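PDB 3FK8: disulphide isomerase from Xylella fastidiosa, which has a thioredoxin fold and probably acts as a disulphide isomerase. Local coordinates for residues L6-H11 and G37-T42; L33-A38 and F64-I69; G91-V96 and A114-M119. All coordinates share one frame; numbering follows the deposited sequence. Where two conformers were deposited one is given.

Interaction 1 of 3, residues L6-H11 and G37-T42; sequences LPYDEH and GANWCT. With FMT (formic acid), chain B.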
ATOM      1  N   LEU A   6      12.242   9.619  -2.790  1.00 29.53           N
ATOM      2  CA  LEU A   6      10.847   9.427  -3.228  1.00 28.10           C
ATOM      3  C   LEU A   6      10.187   8.157  -2.689  1.00 25.84           C
ATOM      4  O   LEU A   6      10.812   7.102  -2.641  1.00 25.90           O
ATOM      5  CB  LEU A   6      10.833   9.404  -4.751  1.00 28.32           C
ATOM      6  CG  LEU A   6      11.380  10.679  -5.390  1.00 30.09           C
ATOM      7  CD1 LEU A   6      11.546  10.541  -6.889  1.00 33.06           C
ATOM      8  CD2 LEU A   6      10.475  11.860  -5.062  1.00 31.66           C
ATOM      9  N   PRO A   7       8.888   8.240  -2.321  1.00 22.91           N
ATOM     10  CA  PRO A   7       8.314   6.988  -1.761  1.00 21.94           C
ATOM     11  C   PRO A   7       8.120   5.846  -2.766  1.00 20.04           C
ATOM     12  O   PRO A   7       8.208   4.680  -2.399  1.00 22.10           O
ATOM     13  CB  PRO A   7       6.964   7.427  -1.190  1.00 22.08           C
ATOM     14  CG  PRO A   7       6.716   8.837  -1.760  1.00 23.14           C
ATOM     15  CD  PRO A   7       8.018   9.423  -2.154  1.00 23.20           C
ATOM     16  N   TYR A   8       7.889   6.181  -4.026  1.00 15.62           N
ATOM     17  CA  TYR A   8       7.676   5.180  -5.055  1.00 15.60           C
ATOM     18  C   TYR A   8       8.891   5.052  -5.958  1.00 16.29           C
ATOM     19  O   TYR A   8       9.503   6.052  -6.352  1.00 17.19           O
ATOM     20  CB  TYR A   8       6.416   5.525  -5.854  1.00 14.26           C
ATOM     21  CG  TYR A   8       5.169   5.389  -4.995  1.00 12.69           C
ATOM     22  CD1 TYR A   8       4.482   4.196  -4.933  1.00 12.20           C
ATOM     23  CD2 TYR A   8       4.745   6.440  -4.203  1.00 13.47           C
ATOM     24  CE1 TYR A   8       3.381   4.063  -4.126  1.00 11.84           C
ATOM     25  CE2 TYR A   8       3.648   6.304  -3.363  1.00 14.79           C
ATOM     26  CZ  TYR A   8       2.971   5.120  -3.343  1.00 12.17           C
ATOM     27  OH  TYR A   8       1.884   4.967  -2.524  1.00 15.71           O
ATOM     28  N   ASP A   9       9.186   3.814  -6.325  1.00 16.59           N
ATOM     29  CA  ASP A   9      10.311   3.544  -7.193  1.00 17.31           C
ATOM     30  C   ASP A   9       9.778   3.360  -8.589  1.00 16.52           C
ATOM     31  O   ASP A   9       9.187   2.320  -8.925  1.00 18.03           O
ATOM     32  CB  ASP A   9      11.056   2.287  -6.739  1.00 19.12           C
ATOM     33  CG  ASP A   9      12.288   1.964  -7.596  1.00 21.85           C
ATOM     34  OD1 ASP A   9      12.579   2.705  -8.574  1.00 22.86           O
ATOM     35  OD2 ASP A   9      12.942   0.946  -7.258  1.00 24.06           O
ATOM     36  N   GLU A  10       9.971   4.384  -9.411  1.00 17.33           N
ATOM     37  CA  GLU A  10       9.428   4.406 -10.747  1.00 17.32           C
ATOM     38  C   GLU A  10      10.080   3.389 -11.699  1.00 19.32           C
ATOM     39  O   GLU A  10       9.541   3.111 -12.767  1.00 20.10           O
ATOM     40  CB  GLU A  10       9.502   5.828 -11.300  1.00 20.05           C
ATOM     41  CG  GLU A  10       8.738   6.806 -10.370  1.00 23.87           C
ATOM     42  CD  GLU A  10       8.640   8.258 -10.828  1.00 28.32           C
ATOM     43  OE1 GLU A  10       8.953   8.576 -11.997  1.00 31.76           O
ATOM     44  OE2 GLU A  10       8.226   9.090  -9.993  1.00 28.53           O
ATOM     45  N   HIS A  11      11.200   2.811 -11.266  1.00 17.99           N
ATOM     46  CA  HIS A  11      11.970   1.851 -12.044  1.00 18.11           C
ATOM     47  C   HIS A  11      11.762   0.419 -11.618  1.00 18.62           C
ATOM     48  O   HIS A  11      12.268  -0.494 -12.302  1.00 20.67           O
ATOM     49  CB  HIS A  11      13.476   2.203 -11.976  1.00 19.00           C
ATOM     50  CG  HIS A  11      13.765   3.586 -12.434  1.00 18.29           C
ATOM     51  ND1 HIS A  11      13.417   4.018 -13.690  1.00 19.09           N
ATOM     52  CD2 HIS A  11      14.170   4.680 -11.747  1.00 20.90           C
ATOM     53  CE1 HIS A  11      13.700   5.303 -13.797  1.00 20.64           C
ATOM     54  NE2 HIS A  11      14.151   5.728 -12.628  1.00 20.22           N
ATOM     55  N   GLY A  37       0.232   4.056  -5.541  1.00  8.94           N
ATOM     56  CA  GLY A  37       0.304   5.502  -5.452  1.00  9.29           C
ATOM     57  C   GLY A  37       1.336   6.019  -6.426  1.00  8.96           C
ATOM     58  O   GLY A  37       1.788   5.296  -7.336  1.00  9.97           O
ATOM     59  N   ALA A  38       1.753   7.269  -6.243  1.00  9.77           N
ATOM     60  CA  ALA A  38       2.729   7.861  -7.136  1.00  9.84           C
ATOM     61  C   ALA A  38       3.372   9.022  -6.408  1.00 10.52           C
ATOM     62  O   ALA A  38       2.779   9.638  -5.509  1.00 11.78           O
ATOM     63  CB  ALA A  38       2.094   8.345  -8.425  1.00 12.14           C
ATOM     64  N   ASN A  39       4.557   9.429  -6.866  1.00 11.24           N
ATOM     65  CA  ASN A  39       5.303  10.488  -6.198  1.00 12.79           C
ATOM     66  C   ASN A  39       4.708  11.873  -6.351  1.00 13.58           C
ATOM     67  O   ASN A  39       4.945  12.717  -5.491  1.00 16.17           O
ATOM     68  CB  ASN A  39       6.760  10.472  -6.688  1.00 14.04           C
ATOM     69  CG  ASN A  39       7.503   9.242  -6.228  1.00 14.43           C
ATOM     70  OD1 ASN A  39       7.327   8.774  -5.111  1.00 14.54           O
ATOM     71  ND2 ASN A  39       8.309   8.679  -7.105  1.00 17.27           N
ATOM     72  N   TRP A  40       3.941  12.100  -7.410  1.00 13.29           N
ATOM     73  CA  TRP A  40       3.311  13.411  -7.619  1.00 14.23           C
ATOM     74  C   TRP A  40       2.166  13.652  -6.672  1.00 13.91           C
ATOM     75  O   TRP A  40       1.728  14.791  -6.550  1.00 15.68           O
ATOM     76  CB  TRP A  40       2.833  13.578  -9.077  1.00 15.52           C
ATOM     77  CG  TRP A  40       1.810  12.598  -9.472  1.00 14.63           C
ATOM     78  CD1 TRP A  40       2.027  11.408 -10.172  1.00 18.42           C
ATOM     79  CD2 TRP A  40       0.386  12.655  -9.220  1.00 16.06           C
ATOM     80  NE1 TRP A  40       0.826  10.755 -10.341  1.00 17.36           N
ATOM     81  CE2 TRP A  40      -0.193  11.468  -9.756  1.00 16.34           C
ATOM     82  CE3 TRP A  40      -0.458  13.577  -8.583  1.00 18.43           C
ATOM     83  CZ2 TRP A  40      -1.573  11.211  -9.695  1.00 19.42           C
ATOM     84  CZ3 TRP A  40      -1.810  13.326  -8.529  1.00 20.07           C
ATOM     85  CH2 TRP A  40      -2.365  12.147  -9.076  1.00 20.10           C
ATOM     86  N   CYS A  41       1.628  12.597  -6.051  1.00 11.65           N
ATOM     87  CA  CYS A  41       0.410  12.734  -5.286  1.00 12.35           C
ATOM     88  C   CYS A  41       0.674  13.071  -3.824  1.00 11.24           C
ATOM     89  O   CYS A  41       1.341  12.323  -3.097  1.00 12.44           O
ATOM     90  CB  CYS A  41      -0.336  11.445  -5.384  1.00 13.21           C
ATOM     91  SG  CYS A  41      -1.839  11.462  -4.292  1.00 17.83           S
ATOM     92  N   THR A  42       0.207  14.249  -3.429  1.00 12.39           N
ATOM     93  CA  THR A  42       0.513  14.735  -2.096  0.50 12.26           C
ATOM     94  C   THR A  42      -0.118  13.832  -1.031  1.00 10.92           C
ATOM     95  O   THR A  42       0.449  13.682   0.043  1.00 12.08           O
ATOM     96  CB  THR A  42       0.166  16.249  -1.939  0.50 12.84           C
ATOM     97  OG1 THR A  42      -1.252  16.469  -2.102  0.50 14.99           O
ATOM     98  CG2 THR A  42       0.922  17.013  -2.984  0.50 15.01           C
TER
HETATM   99  C   FMT B   1      -2.160  15.596  -5.690  1.00 31.31           C
HETATM  100  O1  FMT B   1      -1.063  16.168  -5.558  1.00 29.21           O
HETATM  101  O2  FMT B   1      -2.673  14.794  -4.890  1.00 32.46           O
HETATM  102  O   HOH W   1       5.539   8.206  -9.250  1.00 15.31           O

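Interaction 2 of 3, residues L33-A38 and F64-I69; sequences LLVFGA and FEVVKI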
ATOM      1  N   LEU A  33       0.602  -6.142   2.280  1.00 13.13           N
ATOM      2  CA  LEU A  33      -0.019  -4.873   1.996  1.00 11.85           C
ATOM      3  C   LEU A  33       0.563  -4.302   0.707  1.00 11.53           C
ATOM      4  O   LEU A  33       1.760  -4.066   0.610  1.00 12.65           O
ATOM      5  CB  LEU A  33       0.327  -3.970   3.151  1.00 13.87           C
ATOM      6  CG  LEU A  33      -0.174  -2.574   3.149  1.00 14.15           C
ATOM      7  CD1 LEU A  33      -1.706  -2.598   3.217  1.00 18.49           C
ATOM      8  CD2 LEU A  33       0.397  -1.761   4.316  1.00 17.93           C
ATOM      9  N   LEU A  34      -0.295  -4.163  -0.284  1.00 10.15           N
ATOM     10  CA  LEU A  34       0.077  -3.506  -1.536  1.00 10.27           C
ATOM     11  C   LEU A  34      -0.416  -2.048  -1.488  1.00 10.23           C
ATOM     12  O   LEU A  34      -1.613  -1.815  -1.273  1.00 10.94           O
ATOM     13  CB  LEU A  34      -0.595  -4.197  -2.693  1.00 11.55           C
ATOM     14  CG  LEU A  34      -0.380  -5.686  -2.886  1.00 14.93           C
ATOM     15  CD1 LEU A  34      -1.021  -6.221  -4.155  1.00 16.34           C
ATOM     16  CD2 LEU A  34       1.102  -6.017  -2.852  1.00 17.69           C
ATOM     17  N   VAL A  35       0.508  -1.115  -1.654  1.00 10.07           N
ATOM     18  CA  VAL A  35       0.178   0.309  -1.580  1.00  9.89           C
ATOM     19  C   VAL A  35       0.379   0.907  -2.943  1.00  8.89           C
ATOM     20  O   VAL A  35       1.512   0.967  -3.451  1.00 10.03           O
ATOM     21  CB  VAL A  35       1.037   1.078  -0.541  1.00 10.70           C
ATOM     22  CG1 VAL A  35       0.531   2.490  -0.417  1.00 12.17           C
ATOM     23  CG2 VAL A  35       1.034   0.327   0.808  1.00 12.84           C
ATOM     24  N   PHE A  36      -0.729   1.287  -3.586  1.00  9.01           N
ATOM     25  CA  PHE A  36      -0.691   1.875  -4.944  1.00  8.66           C
ATOM     26  C   PHE A  36      -0.696   3.395  -4.851  1.00  9.52           C
ATOM     27  O   PHE A  36      -1.563   3.983  -4.203  1.00 10.77           O
ATOM     28  CB  PHE A  36      -1.920   1.434  -5.718  1.00  9.40           C
ATOM     29  CG  PHE A  36      -1.953  -0.029  -6.053  1.00  9.64           C
ATOM     30  CD1 PHE A  36      -1.574  -0.464  -7.341  1.00 10.27           C
ATOM     31  CD2 PHE A  36      -2.360  -0.987  -5.122  1.00 10.99           C
ATOM     32  CE1 PHE A  36      -1.615  -1.832  -7.653  1.00 12.46           C
ATOM     33  CE2 PHE A  36      -2.400  -2.353  -5.470  1.00 12.18           C
ATOM     34  CZ  PHE A  36      -2.044  -2.754  -6.694  1.00 13.36           C
ATOM     35  N   GLY A  37       0.232   4.056  -5.541  1.00  8.94           N
ATOM     36  CA  GLY A  37       0.304   5.502  -5.452  1.00  9.29           C
ATOM     37  C   GLY A  37       1.336   6.019  -6.426  1.00  8.96           C
ATOM     38  O   GLY A  37       1.788   5.296  -7.336  1.00  9.97           O
ATOM     39  N   ALA A  38       1.753   7.269  -6.243  1.00  9.77           N
ATOM     40  CA  ALA A  38       2.729   7.861  -7.136  1.00  9.84           C
ATOM     41  C   ALA A  38       3.372   9.022  -6.408  1.00 10.52           C
ATOM     42  O   ALA A  38       2.779   9.638  -5.509  1.00 11.78           O
ATOM     43  CB  ALA A  38       2.094   8.345  -8.425  1.00 12.14           C
ATOM     44  N   PHE A  64       2.586  -7.013   8.549  1.00 14.74           N
ATOM     45  CA  PHE A  64       2.492  -7.104   7.086  1.00 14.35           C
ATOM     46  C   PHE A  64       3.819  -7.241   6.421  1.00 14.08           C
ATOM     47  O   PHE A  64       4.851  -6.770   6.934  1.00 16.02           O
ATOM     48  CB  PHE A  64       1.894  -5.797   6.515  1.00 14.36           C
ATOM     49  CG  PHE A  64       0.507  -5.489   7.001  1.00 14.05           C
ATOM     50  CD1 PHE A  64      -0.589  -6.123   6.405  1.00 15.28           C
ATOM     51  CD2 PHE A  64       0.296  -4.515   8.013  1.00 15.78           C
ATOM     52  CE1 PHE A  64      -1.864  -5.847   6.855  1.00 17.60           C
ATOM     53  CE2 PHE A  64      -0.985  -4.239   8.460  1.00 16.07           C
ATOM     54  CZ  PHE A  64      -2.075  -4.899   7.859  1.00 17.53           C
ATOM     55  N   GLU A  65       3.807  -7.880   5.265  1.00 14.46           N
ATOM     56  CA  GLU A  65       4.852  -7.648   4.257  1.00 14.65           C
ATOM     57  C   GLU A  65       4.326  -6.497   3.427  1.00 15.10           C
ATOM     58  O   GLU A  65       3.098  -6.321   3.351  1.00 17.85           O
ATOM     59  CB  GLU A  65       5.041  -8.897   3.401  1.00 15.11           C
ATOM     60  CG  GLU A  65       5.578 -10.118   4.197  1.00 18.68           C
ATOM     61  CD  GLU A  65       6.942  -9.894   4.807  1.00 22.05           C
ATOM     62  OE1 GLU A  65       7.807  -9.230   4.183  1.00 23.28           O
ATOM     63  OE2 GLU A  65       7.157 -10.367   5.955  1.00 29.92           O
ATOM     64  N   VAL A  66       5.179  -5.636   2.913  1.00 14.09           N
ATOM     65  CA  VAL A  66       4.671  -4.412   2.233  1.00 13.42           C
ATOM     66  C   VAL A  66       5.374  -4.206   0.895  1.00 12.53           C
ATOM     67  O   VAL A  66       6.591  -4.415   0.767  1.00 15.34           O
ATOM     68  CB  VAL A  66       4.985  -3.167   3.046  1.00 13.77           C
ATOM     69  CG1 VAL A  66       4.447  -1.901   2.373  1.00 16.72           C
ATOM     70  CG2 VAL A  66       4.450  -3.263   4.437  1.00 17.10           C
ATOM     71  N   VAL A  67       4.595  -3.808  -0.110  1.00 11.90           N
ATOM     72  CA  VAL A  67       5.110  -3.439  -1.445  0.50 11.97           C
ATOM     73  C   VAL A  67       4.436  -2.162  -1.874  1.00 11.42           C
ATOM     74  O   VAL A  67       3.209  -2.087  -1.824  1.00 12.33           O
ATOM     75  CB  VAL A  67       4.804  -4.494  -2.538  0.50 12.87           C
ATOM     76  CG1 VAL A  67       5.287  -4.033  -3.933  0.50 14.04           C
ATOM     77  CG2 VAL A  67       5.424  -5.821  -2.189  0.50 13.64           C
ATOM     78  N   LYS A  68       5.230  -1.185  -2.324  1.00 11.07           N
ATOM     79  CA  LYS A  68       4.707   0.046  -2.936  1.00 11.93           C
ATOM     80  C   LYS A  68       4.717  -0.072  -4.432  1.00 12.10           C
ATOM     81  O   LYS A  68       5.766  -0.451  -4.971  1.00 15.29           O
ATOM     82  CB  LYS A  68       5.490   1.272  -2.494  1.00 14.05           C
ATOM     83  CG  LYS A  68       5.054   1.795  -1.115  1.00 20.37           C
ATOM     84  CD  LYS A  68       5.795   3.087  -0.749  1.00 26.13           C
ATOM     85  CE  LYS A  68       7.114   2.765  -0.082  1.00 28.27           C
ATOM     86  NZ  LYS A  68       7.858   3.984   0.422  1.00 27.80           N
ATOM     87  N   ILE A  69       3.584   0.165  -5.085  1.00 11.10           N
ATOM     88  CA  ILE A  69       3.443   0.026  -6.528  1.00  9.98           C
ATOM     89  C   ILE A  69       3.182   1.414  -7.137  1.00  9.58           C
ATOM     90  O   ILE A  69       2.146   2.050  -6.857  1.00 10.60           O
ATOM     91  CB  ILE A  69       2.278  -0.938  -6.907  1.00 10.83           C
ATOM     92  CG1 ILE A  69       2.615  -2.305  -6.313  1.00 13.47           C
ATOM     93  CG2 ILE A  69       2.117  -1.012  -8.372  1.00 11.32           C
ATOM     94  CD1 ILE A  69       1.485  -3.101  -5.910  1.00 19.22           C
TER

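Interaction 3 of 3, residues G91-V96 and A114-M119; sequences GIPAVV and ANARKM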
ATOM      1  N   GLY A  91      -9.418   6.275  -6.391  1.00 18.96           N
ATOM      2  CA  GLY A  91      -8.429   7.272  -5.966  1.00 17.06           C
ATOM      3  C   GLY A  91      -7.149   6.639  -5.407  1.00 14.48           C
ATOM      4  O   GLY A  91      -7.169   5.479  -4.989  1.00 16.24           O
ATOM      5  N   ILE A  92      -6.082   7.434  -5.355  1.00 12.62           N
ATOM      6  CA  ILE A  92      -4.830   7.065  -4.700  1.00 11.24           C
ATOM      7  C   ILE A  92      -4.522   8.016  -3.545  1.00 10.58           C
ATOM      8  O   ILE A  92      -4.965   9.162  -3.534  1.00 12.00           O
ATOM      9  CB  ILE A  92      -3.620   6.976  -5.707  1.00 10.35           C
ATOM     10  CG1 ILE A  92      -3.462   8.306  -6.447  1.00 11.77           C
ATOM     11  CG2 ILE A  92      -3.776   5.767  -6.648  1.00 12.75           C
ATOM     12  CD1 ILE A  92      -2.134   8.366  -7.201  1.00 14.82           C
ATOM     13  N   PRO A  93      -3.769   7.542  -2.542  1.00  9.60           N
ATOM     14  CA  PRO A  93      -3.254   6.172  -2.407  1.00  9.97           C
ATOM     15  C   PRO A  93      -4.353   5.196  -2.154  1.00  9.34           C
ATOM     16  O   PRO A  93      -5.398   5.546  -1.623  1.00 10.98           O
ATOM     17  CB  PRO A  93      -2.305   6.279  -1.194  1.00 10.18           C
ATOM     18  CG  PRO A  93      -2.900   7.416  -0.390  1.00 10.79           C
ATOM     19  CD  PRO A  93      -3.403   8.398  -1.402  1.00 10.52           C
ATOM     20  N   ALA A  94      -4.139   3.958  -2.558  1.00  9.67           N
ATOM     21  CA  ALA A  94      -5.091   2.851  -2.378  1.00  9.85           C
ATOM     22  C   ALA A  94      -4.349   1.638  -1.909  1.00  9.60           C
ATOM     23  O   ALA A  94      -3.174   1.480  -2.198  1.00 10.71           O
ATOM     24  CB  ALA A  94      -5.827   2.566  -3.665  1.00 11.49           C
ATOM     25  N   VAL A  95      -5.017   0.774  -1.156  1.00  8.94           N
ATOM     26  CA  VAL A  95      -4.344  -0.408  -0.643  1.00  9.57           C
ATOM     27  C   VAL A  95      -5.128  -1.685  -0.948  1.00  9.81           C
ATOM     28  O   VAL A  95      -6.360  -1.654  -1.096  1.00 10.73           O
ATOM     29  CB  VAL A  95      -3.915  -0.324   0.854  1.00 12.02           C
ATOM     30  CG1 VAL A  95      -2.986   0.949   1.180  1.00 12.83           C
ATOM     31  CG2 VAL A  95      -5.075  -0.222   1.671  1.00 15.19           C
ATOM     32  N   VAL A  96      -4.373  -2.769  -1.054  1.00  9.14           N
ATOM     33  CA  VAL A  96      -4.923  -4.127  -1.112  1.00  9.88           C
ATOM     34  C   VAL A  96      -4.242  -4.913  -0.002  1.00 10.37           C
ATOM     35  O   VAL A  96      -3.032  -4.849   0.139  1.00 11.58           O
ATOM     36  CB  VAL A  96      -4.655  -4.809  -2.486  1.00  9.46           C
ATOM     37  CG1 VAL A  96      -5.221  -6.229  -2.534  1.00 12.46           C
ATOM     38  CG2 VAL A  96      -5.204  -3.979  -3.590  1.00 11.58           C
ATOM     39  N   ALA A 114      -7.836   8.390   0.091  1.00 10.89           N
ATOM     40  CA  ALA A 114      -7.551   9.357  -0.969  1.00 11.25           C
ATOM     41  C   ALA A 114      -7.346  10.793  -0.442  1.00 11.44           C
ATOM     42  O   ALA A 114      -6.874  11.650  -1.182  1.00 12.32           O
ATOM     43  CB  ALA A 114      -8.604   9.277  -2.044  1.00 13.51           C
ATOM     44  N   ASN A 115      -7.721  11.040   0.818  1.00 10.70           N
ATOM     45  CA  ASN A 115      -7.425  12.321   1.470  1.00 10.41           C
ATOM     46  C   ASN A 115      -6.430  12.156   2.596  1.00 10.05           C
ATOM     47  O   ASN A 115      -6.504  12.880   3.595  1.00 10.63           O
ATOM     48  CB  ASN A 115      -8.721  13.024   1.880  1.00 11.18           C
ATOM     49  CG  ASN A 115      -9.384  13.638   0.661  1.00 11.47           C
ATOM     50  OD1 ASN A 115      -8.966  14.700   0.187  1.00 11.52           O
ATOM     51  ND2 ASN A 115     -10.383  12.937   0.106  1.00 13.07           N
ATOM     52  N   ALA A 116      -5.468  11.233   2.436  1.00 10.07           N
ATOM     53  CA  ALA A 116      -4.508  10.962   3.526  1.00 10.42           C
ATOM     54  C   ALA A 116      -3.731  12.211   3.966  1.00 11.04           C
ATOM     55  O   ALA A 116      -3.317  12.272   5.118  1.00 11.52           O
ATOM     56  CB  ALA A 116      -3.547   9.853   3.118  1.00 12.00           C
ATOM     57  N   ARG A 117      -3.535  13.214   3.108  1.00 10.27           N
ATOM     58  CA  ARG A 117      -2.837  14.435   3.573  1.00 10.99           C
ATOM     59  C   ARG A 117      -3.571  15.165   4.699  1.00 12.10           C
ATOM     60  O   ARG A 117      -2.953  15.963   5.387  1.00 13.33           O
ATOM     61  CB  ARG A 117      -2.516  15.387   2.398  1.00 11.71           C
ATOM     62  CG  ARG A 117      -3.691  16.254   2.056  1.00 11.80           C
ATOM     63  CD  ARG A 117      -3.596  16.682   0.552  1.00 14.50           C
ATOM     64  NE  ARG A 117      -4.742  17.538   0.253  1.00 14.38           N
ATOM     65  CZ  ARG A 117      -6.008  17.110   0.084  1.00 11.83           C
ATOM     66  NH1 ARG A 117      -6.316  15.788   0.097  1.00 12.44           N
ATOM     67  NH2 ARG A 117      -6.968  18.050  -0.099  1.00 15.10           N
ATOM     68  N   LYS A 118      -4.876  14.920   4.851  1.00 11.42           N
ATOM     69  CA  LYS A 118      -5.707  15.554   5.856  1.00 12.33           C
ATOM     70  C   LYS A 118      -5.848  14.660   7.077  1.00 11.90           C
ATOM     71  O   LYS A 118      -6.400  15.115   8.079  1.00 13.58           O
ATOM     72  CB  LYS A 118      -7.109  15.811   5.289  1.00 14.23           C
ATOM     73  CG  LYS A 118      -7.212  16.807   4.132  1.00 14.97           C
ATOM     74  CD  LYS A 118      -6.529  18.141   4.427  1.00 17.43           C
ATOM     75  CE  LYS A 118      -6.611  19.182   3.303  1.00 20.85           C
ATOM     76  NZ  LYS A 118      -6.043  20.551   3.705  1.00 25.34           N
HETATM   77  N   MSE A 119      -5.428  13.396   6.995  1.00 11.41           N
HETATM   78  CA  MSE A 119      -5.593  12.463   8.098  1.00 11.47           C
HETATM   79  C   MSE A 119      -4.533  12.690   9.151  1.00 12.37           C
HETATM   80  O   MSE A 119      -3.411  13.114   8.852  1.00 14.91           O
HETATM   81  CB  MSE A 119      -5.576  11.045   7.546  1.00 11.17           C
HETATM   82  CG  MSE A 119      -6.785  10.746   6.696  1.00 11.67           C
HETATM   83 SE   MSE A 119      -6.747   8.893   5.989  0.65 14.41          SE
HETATM   84  CE  MSE A 119      -6.989   7.976   7.689  1.00 15.29           C
TER

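Interaction 1 of 3, residues L6-H11 and G37-T42
The carboxamide of Asn-39 bonds to Tyr-8 and Glu-10 through both of its ends, its plane 59° from that of the Tyr-8 ring. OD1 takes the backbone N-H of Tyr-8, 2.9 Å from Tyr-8 N, in the carbonyl plane on a lone pair. ND2 donates twice: almost straight (171°) to Tyr-8 O, 3.0 Å from Asn-39 ND2, and to Glu-10 OE2, 2.9 Å from the same nitrogen, on the anti side of the carboxylate. Three bonds therefore fix which way round the amide lies. A water adds a link, donating to Glu-10 OE2 and accepting from Asn-39 N. Leu-6 CB touches the amide, 3.5 Å from Asn-39 ND2, the side chains crossing at about a right angle.

The Tyr-8 ring lies flat on the main chain: Gly-37 C sits 3.5 Å above its plane, over the centre, with Ala-38 N nearer the rim and Asn-39 OD1 at the ring edge. CG beside the backbone N (chi1 -67°) directs the ring there.

Thr-42 N donates to O1 of a formic acid, probably from the crystallisation liquor, at 3.1 Å. Ala-38 to Cys-41 form a type I turn from strand 32-37 to helix 42-51, whose N-cap, Cys-41, begins a probable thioredoxin-type CxxC. The 6-11 loop, preceding helix 14-28, covers this turn, and Tyr-8 also reaches Asp-70 of strand 65-70 and Cys-44 of helix 42-51.

Interaction 2 of 3, residues L33-A38 and F64-I69
Five backbone hydrogen bonds join Leu-33 to Gly-37 with Glu-65 to Ile-69 in parallel register. Leu-33 and Val-35 each use both N and O, bonding to the residues before and after their bridge partners Val-66 and Lys-68. The shortest is Leu-33 N to Glu-65 O at 2.7 Å. CA-H...O contacts reach carbonyls that also accept an N-H, as from Val-66 CA to Leu-33 O at 3.4 Å. The axes of the two short strands approach to 4.7 Å and are inclined by 19°.

Among apolar contacts, Ile-69 makes a CH-pi contact: its CD1 lies 3.9 Å from the centroid of the Phe-36 ring, over the face. On the same side Leu-34 CD2 meets Val-67 CB alongside at 4.0 Å. The other side carries Leu-33, Val-35 and Val-66, with Lys-68 CG 4.1 Å from Val-35 CB; the lysine's amine goes on to a salt bridge with Asp-48.

The two strands, joined through helices 42-51 and 54-63, form a beta-alpha-beta unit of the thioredoxin fold. Strand 32-37 is an inner strand, with antiparallel strand 94-98 on its other edge. Helix 14-28 packs on Val-67 and Ile-69, helix 121-132 on Leu-33 and Phe-64 from the other face.

Interaction 3 of 3, residues G91-V96 and A114-M119
The Pro-93 ring, carried on a cis peptide bond, presents its CG to Ala-116 CB at 4.3 Å, and this is the apolar side-chain pair of the contact. The flat group of the 114-119 loop is the guanidinium of Arg-117. Lys-118 CG lies 4.2 Å above one face, over its centre, and Asn-115 OD1 is at the edge, in plane, where it accepts from Arg-117 NH1 at 2.9 Å with 164° at the hydrogen. NH1 also forms a salt bridge with Asp-43 of helix 42-51, so two acceptors hold this end of the arginine.

Across the segments the remaining contacts are made by Ala-114. Its CA lies 3.6 Å from Ile-92 O, and its CB is 4.4 Å from Gly-91 CA. Gly-91, at phi 114° and psi 162°, has no side chain between its CA and this methyl, which leaves room for the methyl beside the Gly-91 backbone.

A cis-proline facing the CxxC region is a hallmark of the thioredoxin fold, and here Pro-93 also touches Cys-44, Asp-43 and Leu-47 of helix 42-51.

Chemically, the interface rests on van der Waals contact of small groups, burying 156 Å² summed over both sides. The loop's side-chain bonds stay within it or go to helix 42-51, and strand 94-96 bonds to strand 32-37 and Thr-108, consistent with shape, more than directed bonding, setting how the loop meets the cis-proline.

From the N terminus, interaction 1 closes a loop that holds helix 14-28 and most of strand 32-37, bringing residues 6-11 back onto the turn before helix 42-51. Interaction 2 opens on that strand and closes over helices 42-51 and 54-63; the second begins where the first ends, sharing Gly-37 and Ala-38, and neither nests in the other. They also touch directly, Tyr-8 OH lying 3.5 Å from Val-35 CG1. Interaction 3 comes later in series, spanning strands 94-98 and 104-107 before helix 121-132. Strand 32-37 ties it to interaction 2 through its neighbour 94-98, while Trp-40 and Thr-42 of interaction 1 meet Ile-92 and Arg-117 around the start of helix 42-51.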